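Local coordinates for protein tyrocidine synthase 2 (Brevibacillus parabrevis, PDB 6TA8) that contains a condensation domain of a modular peptide synthetase, built from two subdomains that each carry a beta-sheet flanked by helices, at residues Ala234-Asp239 and Phe419-Ser424; His225-Thr230 and Pro328-Met333. All coordinates share one frame; numbering follows the deposited sequence.

Overall arrangement
Both contacts reach the same mixed six-stranded sheet, and their centres lie about 17 Å apart on one side of the chain's centre. In contact 1 the loop segment 234-239 meets 419-424, at the start of the interior strand 421-428; in contact 2 the C-terminal part of helix 221-229 meets the outermost strand 325-332. Helix end and loop are nearly continuous in sequence, so this part of the chain touches the edge strand first and then an inner strand. Both are partly buried, with no hydrogen bond between their segments. Contact 1 gathers methyl groups of leucine and threonine, carbon against carbon, whereas contact 2 rests on a single leucine against valine and a backbone carbonyl.

Contact 1: Ala234-Asp239 and Phe419-Ser424; sequences AALPTD and FLLDIS
Leu-420 overlaps two side chains of the loop segment, giving one methyl group to each. Its CD1 meets Thr-238 CG2 at 3.6 Å, and its CD2 lies 4.1 Å from Leu-236 CD2, so the forked end of Leu-420 is shared between two loop residues, Leu-236 and Thr-238, on either side of Pro-237 in the sequence. Both leucines extend their CG anti to the backbone N (chi1 -170° for Leu-420, -168° for Leu-236), which carries the branched ends across the gap between backbones whose nearest CA atoms, those of Leu-236 and Leu-420, are 8.8 Å apart. The second methyl of Leu-236 reaches deeper: CD1 stands 4.3 Å from Leu-421 CD1, touching the first residue of strand 421-428.

This strand is an interior member of the mixed six-stranded sheet of the condensation domain. Leu-421 bonds through its backbone to Glu-382 and Ser-384, the latter on the parallel neighbour 383-390. The loop passes beside the beginning of the strand without a hydrogen bond between the segments, and only carbon meets carbon.

Thr-238 divides its two branches: CG2 faces Leu-420, while OG1 is hydrogen-bonded to the carbonyl O of Phe-240 farther along the loop. Tyr-443 touches Leu-236, Thr-238 and Leu-420 and is hydrogen-bonded through its hydroxyl to the carbonyl O of Pro-237, while Leu-236 also packs on Ile-383 and on Trp-292 of helix 277-293.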
loop_
_atom_site.group_PDB
_atom_site.type_symbol
_atom_site.label_atom_id
_atom_site.label_comp_id
_atom_site.label_asym_id
_atom_site.label_seq_id
_atom_site.Cartn_x
_atom_site.Cartn_y
_atom_site.Cartn_z
ATOM N N ALA A 234 2.145 13.938 -21.797
ATOM C CA ALA A 234 1.093 13.605 -22.751
ATOM C C ALA A 234 -0.078 13.042 -21.959
ATOM O O ALA A 234 0.012 11.932 -21.424
ATOM C CB ALA A 234 1.583 12.608 -23.799
ATOM N N ALA A 235 -1.162 13.812 -21.868
ATOM C CA ALA A 235 -2.332 13.376 -21.116
ATOM C C ALA A 235 -2.885 12.073 -21.680
ATOM O O ALA A 235 -2.954 11.879 -22.897
ATOM C CB ALA A 235 -3.408 14.463 -21.136
ATOM N N LEU A 236 -3.274 11.174 -20.777
ATOM C CA LEU A 236 -3.749 9.852 -21.170
ATOM C C LEU A 236 -5.215 9.953 -21.590
ATOM O O LEU A 236 -5.995 10.660 -20.939
ATOM C CB LEU A 236 -3.549 8.859 -20.015
ATOM C CG LEU A 236 -3.716 7.357 -20.270
ATOM C CD1 LEU A 236 -3.052 6.552 -19.159
ATOM C CD2 LEU A 236 -5.152 6.997 -20.365
ATOM N N PRO A 237 -5.613 9.301 -22.681
ATOM C CA PRO A 237 -6.983 9.467 -23.182
ATOM C C PRO A 237 -8.008 8.775 -22.294
ATOM O O PRO A 237 -7.782 7.669 -21.801
ATOM C CB PRO A 237 -6.932 8.825 -24.578
ATOM C CG PRO A 237 -5.748 7.907 -24.546
ATOM C CD PRO A 237 -4.752 8.591 -23.642
ATOM N N THR A 238 -9.150 9.431 -22.106
ATOM C CA THR A 238 -10.281 8.842 -21.405
ATOM C C THR A 238 -11.477 8.730 -22.343
ATOM O O THR A 238 -11.608 9.495 -23.303
ATOM C CB THR A 238 -10.675 9.656 -20.162
ATOM O OG1 THR A 238 -11.165 10.944 -20.554
ATOM C CG2 THR A 238 -9.483 9.828 -19.238
ATOM N N ASP A 239 -12.354 7.764 -22.058
ATOM C CA ASP A 239 -13.569 7.630 -22.857
ATOM C C ASP A 239 -14.486 8.830 -22.657
ATOM O O ASP A 239 -15.119 9.299 -23.610
ATOM C CB ASP A 239 -14.298 6.333 -22.510
ATOM C CG ASP A 239 -13.557 5.100 -22.988
ATOM O OD1 ASP A 239 -12.910 5.167 -24.053
ATOM O OD2 ASP A 239 -13.625 4.061 -22.298
ATOM N N PHE A 419 -5.843 9.227 -8.495
ATOM C CA PHE A 419 -5.183 8.770 -9.708
ATOM C C PHE A 419 -6.211 8.303 -10.727
ATOM O O PHE A 419 -7.247 7.732 -10.365
ATOM C CB PHE A 419 -4.197 7.642 -9.399
ATOM C CG PHE A 419 -3.039 8.075 -8.551
ATOM C CD1 PHE A 419 -2.001 8.809 -9.099
ATOM C CD2 PHE A 419 -2.991 7.758 -7.202
ATOM C CE1 PHE A 419 -0.935 9.214 -8.322
ATOM C CE2 PHE A 419 -1.927 8.160 -6.420
ATOM C CZ PHE A 419 -0.896 8.889 -6.980
ATOM N N LEU A 420 -5.916 8.550 -12.004
ATOM C CA LEU A 420 -6.812 8.123 -13.071
ATOM C C LEU A 420 -6.874 6.605 -13.179
ATOM O O LEU A 420 -7.920 6.053 -13.538
ATOM C CB LEU A 420 -6.363 8.738 -14.397
ATOM C CG LEU A 420 -7.298 8.598 -15.596
ATOM C CD1 LEU A 420 -7.588 9.966 -16.185
ATOM C CD2 LEU A 420 -6.673 7.688 -16.636
ATOM N N LEU A 421 -5.775 5.919 -12.873
ATOM C CA LEU A 421 -5.720 4.465 -12.910
ATOM C C LEU A 421 -4.841 3.973 -11.772
ATOM O O LEU A 421 -3.701 4.423 -11.630
ATOM C CB LEU A 421 -5.170 3.958 -14.249
ATOM C CG LEU A 421 -6.012 4.177 -15.506
ATOM C CD1 LEU A 421 -5.239 3.741 -16.741
ATOM C CD2 LEU A 421 -7.340 3.438 -15.410
ATOM N N ASP A 422 -5.371 3.058 -10.966
ATOM C CA ASP A 422 -4.614 2.411 -9.901
ATOM C C ASP A 422 -4.346 0.968 -10.307
ATOM O O ASP A 422 -5.282 0.175 -10.446
ATOM C CB ASP A 422 -5.364 2.463 -8.571
ATOM C CG ASP A 422 -4.677 1.654 -7.485
ATOM O OD1 ASP A 422 -5.337 1.326 -6.477
ATOM O OD2 ASP A 422 -3.475 1.344 -7.642
ATOM N N ILE A 423 -3.073 0.636 -10.491
ATOM C CA ILE A 423 -2.657 -0.689 -10.934
ATOM C C ILE A 423 -1.889 -1.340 -9.792
ATOM O O ILE A 423 -0.803 -0.880 -9.417
ATOM C CB ILE A 423 -1.810 -0.623 -12.211
ATOM C CG1 ILE A 423 -2.603 0.051 -13.333
ATOM C CG2 ILE A 423 -1.365 -2.016 -12.627
ATOM C CD1 ILE A 423 -1.837 0.182 -14.628
ATOM N N SER A 424 -2.450 -2.410 -9.238
ATOM C CA SER A 424 -1.828 -3.164 -8.163
ATOM C C SER A 424 -1.329 -4.504 -8.687
ATOM O O SER A 424 -1.762 -4.989 -9.735
ATOM C CB SER A 424 -2.808 -3.383 -7.004
ATOM O OG SER A 424 -3.150 -2.153 -6.388
#

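Contact 2: His225-Thr230 and Pro328-Met333; sequences HNLETT and PVVLDM
The C-terminal part of helix 221-229 packs here against strand 325-332, an outermost strand of the mixed six-stranded sheet in the condensation domain. Leu-227 carries the helix side of the contact. Its CD1 lies 3.7 Å from Val-330 CG2, and its CG is 4.0 Å from the same methyl, so Val-330 CG2 abuts the branch point of the leucine as well as one arm. The other arm turns to the backbone: CD2 approaches the carbonyl O of Pro-328 at 4.0 Å, a van der Waals contact.

With chi1 at -171°, Leu-227 holds CG anti to its own N and directs the fork at the strand. Val-330 is likewise extended through CG1 (chi1 178°), an arrangement that leaves CG2, beside the backbone N, as the methyl presented to the leucine. The two side chains lie antiparallel, one alongside the other, and the CA atoms of Leu-227 and Val-330 are 8.1 Å apart. No hydrogen bond links the segments.

The next residue, Glu-228, makes weak hydrogen bonds to Tyr-360 OH and the backbone N of Thr-378. Val-330 also touches Thr-231, the residue after 225-230. Val-329 points away from the helix and packs on Asn-349 and Leu-350 of helix 339-351, while backbone bonds from Val-329 to Ile-300 and from Leu-331 to Val-298 join the strand to its antiparallel neighbour 297-304.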
loop_
_atom_site.group_PDB
_atom_site.type_symbol
_atom_site.label_atom_id
_atom_site.label_comp_id
_atom_site.label_asym_id
_atom_site.label_seq_id
_atom_site.Cartn_x
_atom_site.Cartn_y
_atom_site.Cartn_z
ATOM N N HIS A 225 15.688 17.223 -10.680
ATOM C CA HIS A 225 15.523 18.387 -11.545
ATOM C C HIS A 225 15.776 18.026 -13.002
ATOM O O HIS A 225 15.078 18.514 -13.899
ATOM C CB HIS A 225 16.457 19.511 -11.101
ATOM C CG HIS A 225 16.354 20.748 -11.936
ATOM N ND1 HIS A 225 15.237 21.555 -11.936
ATOM C CD2 HIS A 225 17.230 21.318 -12.799
ATOM C CE1 HIS A 225 15.428 22.568 -12.764
ATOM N NE2 HIS A 225 16.629 22.447 -13.300
ATOM N N ASN A 226 16.777 17.179 -13.258
ATOM C CA ASN A 226 17.010 16.696 -14.615
ATOM C C ASN A 226 15.809 15.913 -15.128
ATOM O O ASN A 226 15.447 16.015 -16.305
ATOM C CB ASN A 226 18.270 15.829 -14.654
ATOM C CG ASN A 226 18.495 15.181 -16.011
ATOM O OD1 ASN A 226 17.883 14.163 -16.338
ATOM N ND2 ASN A 226 19.384 15.768 -16.804
ATOM N N LEU A 227 15.174 15.130 -14.256
ATOM C CA LEU A 227 14.016 14.351 -14.677
ATOM C C LEU A 227 12.837 15.250 -15.028
ATOM O O LEU A 227 12.105 14.974 -15.985
ATOM C CB LEU A 227 13.637 13.353 -13.582
ATOM C CG LEU A 227 12.575 12.307 -13.930
ATOM C CD1 LEU A 227 13.164 11.186 -14.779
ATOM C CD2 LEU A 227 11.937 11.746 -12.670
ATOM N N GLU A 228 12.640 16.340 -14.285
ATOM C CA GLU A 228 11.448 17.152 -14.503
ATOM C C GLU A 228 11.537 18.029 -15.745
ATOM O O GLU A 228 10.501 18.515 -16.210
ATOM C CB GLU A 228 11.167 18.023 -13.281
ATOM C CG GLU A 228 10.726 17.232 -12.069
ATOM C CD GLU A 228 10.339 18.119 -10.914
ATOM O OE1 GLU A 228 10.287 19.352 -11.104
ATOM O OE2 GLU A 228 10.091 17.582 -9.815
ATOM N N THR A 229 12.732 18.230 -16.303
ATOM C CA THR A 229 12.903 19.134 -17.435
ATOM C C THR A 229 13.028 18.422 -18.775
ATOM O O THR A 229 12.785 19.045 -19.816
ATOM C CB THR A 229 14.142 20.013 -17.232
ATOM O OG1 THR A 229 15.290 19.184 -17.011
ATOM C CG2 THR A 229 13.951 20.935 -16.038
ATOM N N THR A 230 13.403 17.146 -18.778
ATOM C CA THR A 230 13.597 16.390 -20.004
ATOM C C THR A 230 12.373 15.572 -20.399
ATOM O O THR A 230 12.411 14.884 -21.422
ATOM C CB THR A 230 14.808 15.460 -19.866
ATOM O OG1 THR A 230 15.155 14.912 -21.144
ATOM C CG2 THR A 230 14.503 14.322 -18.900
ATOM N N PRO A 328 7.688 9.705 -8.972
ATOM C CA PRO A 328 7.366 9.452 -10.380
ATOM C C PRO A 328 8.491 8.730 -11.107
ATOM O O PRO A 328 9.677 8.989 -10.884
ATOM C CB PRO A 328 7.153 10.860 -10.946
ATOM C CG PRO A 328 8.017 11.728 -10.098
ATOM C CD PRO A 328 8.002 11.122 -8.718
ATOM N N VAL A 329 8.100 7.813 -11.987
ATOM C CA VAL A 329 9.019 7.069 -12.840
ATOM C C VAL A 329 8.626 7.327 -14.286
ATOM O O VAL A 329 7.440 7.256 -14.633
ATOM C CB VAL A 329 9.000 5.562 -12.520
ATOM C CG1 VAL A 329 9.845 4.788 -13.523
ATOM C CG2 VAL A 329 9.488 5.314 -11.101
ATOM N N VAL A 330 9.612 7.632 -15.124
ATOM C CA VAL A 330 9.384 7.991 -16.519
ATOM C C VAL A 330 9.760 6.798 -17.386
ATOM O O VAL A 330 10.942 6.466 -17.529
ATOM C CB VAL A 330 10.181 9.242 -16.913
ATOM C CG1 VAL A 330 9.964 9.571 -18.382
ATOM C CG2 VAL A 330 9.778 10.410 -16.032
ATOM N N LEU A 331 8.755 6.150 -17.968
ATOM C CA LEU A 331 8.973 5.028 -18.868
ATOM C C LEU A 331 9.151 5.527 -20.296
ATOM O O LEU A 331 8.540 6.515 -20.710
ATOM C CB LEU A 331 7.804 4.045 -18.798
ATOM C CG LEU A 331 7.463 3.506 -17.408
ATOM C CD1 LEU A 331 6.241 2.603 -17.468
ATOM C CD2 LEU A 331 8.653 2.768 -16.818
ATOM N N ASP A 332 10.000 4.830 -21.049
ATOM C CA ASP A 332 10.335 5.208 -22.417
ATOM C C ASP A 332 9.949 4.073 -23.354
ATOM O O ASP A 332 10.465 2.956 -23.229
ATOM C CB ASP A 332 11.824 5.531 -22.549
ATOM C CG ASP A 332 12.124 6.428 -23.737
ATOM O OD1 ASP A 332 11.169 6.908 -24.384
ATOM O OD2 ASP A 332 13.319 6.653 -24.026
ATOM N N MET A 333 9.044 4.361 -24.290
ATOM C CA MET A 333 8.617 3.404 -25.303
ATOM C C MET A 333 9.148 3.773 -26.685
ATOM O O MET A 333 8.520 3.464 -27.699
ATOM C CB MET A 333 7.093 3.299 -25.331
ATOM C CG MET A 333 6.494 2.559 -24.146
ATOM S SD MET A 333 6.476 3.539 -22.632
ATOM C CE MET A 333 5.075 4.612 -22.934
#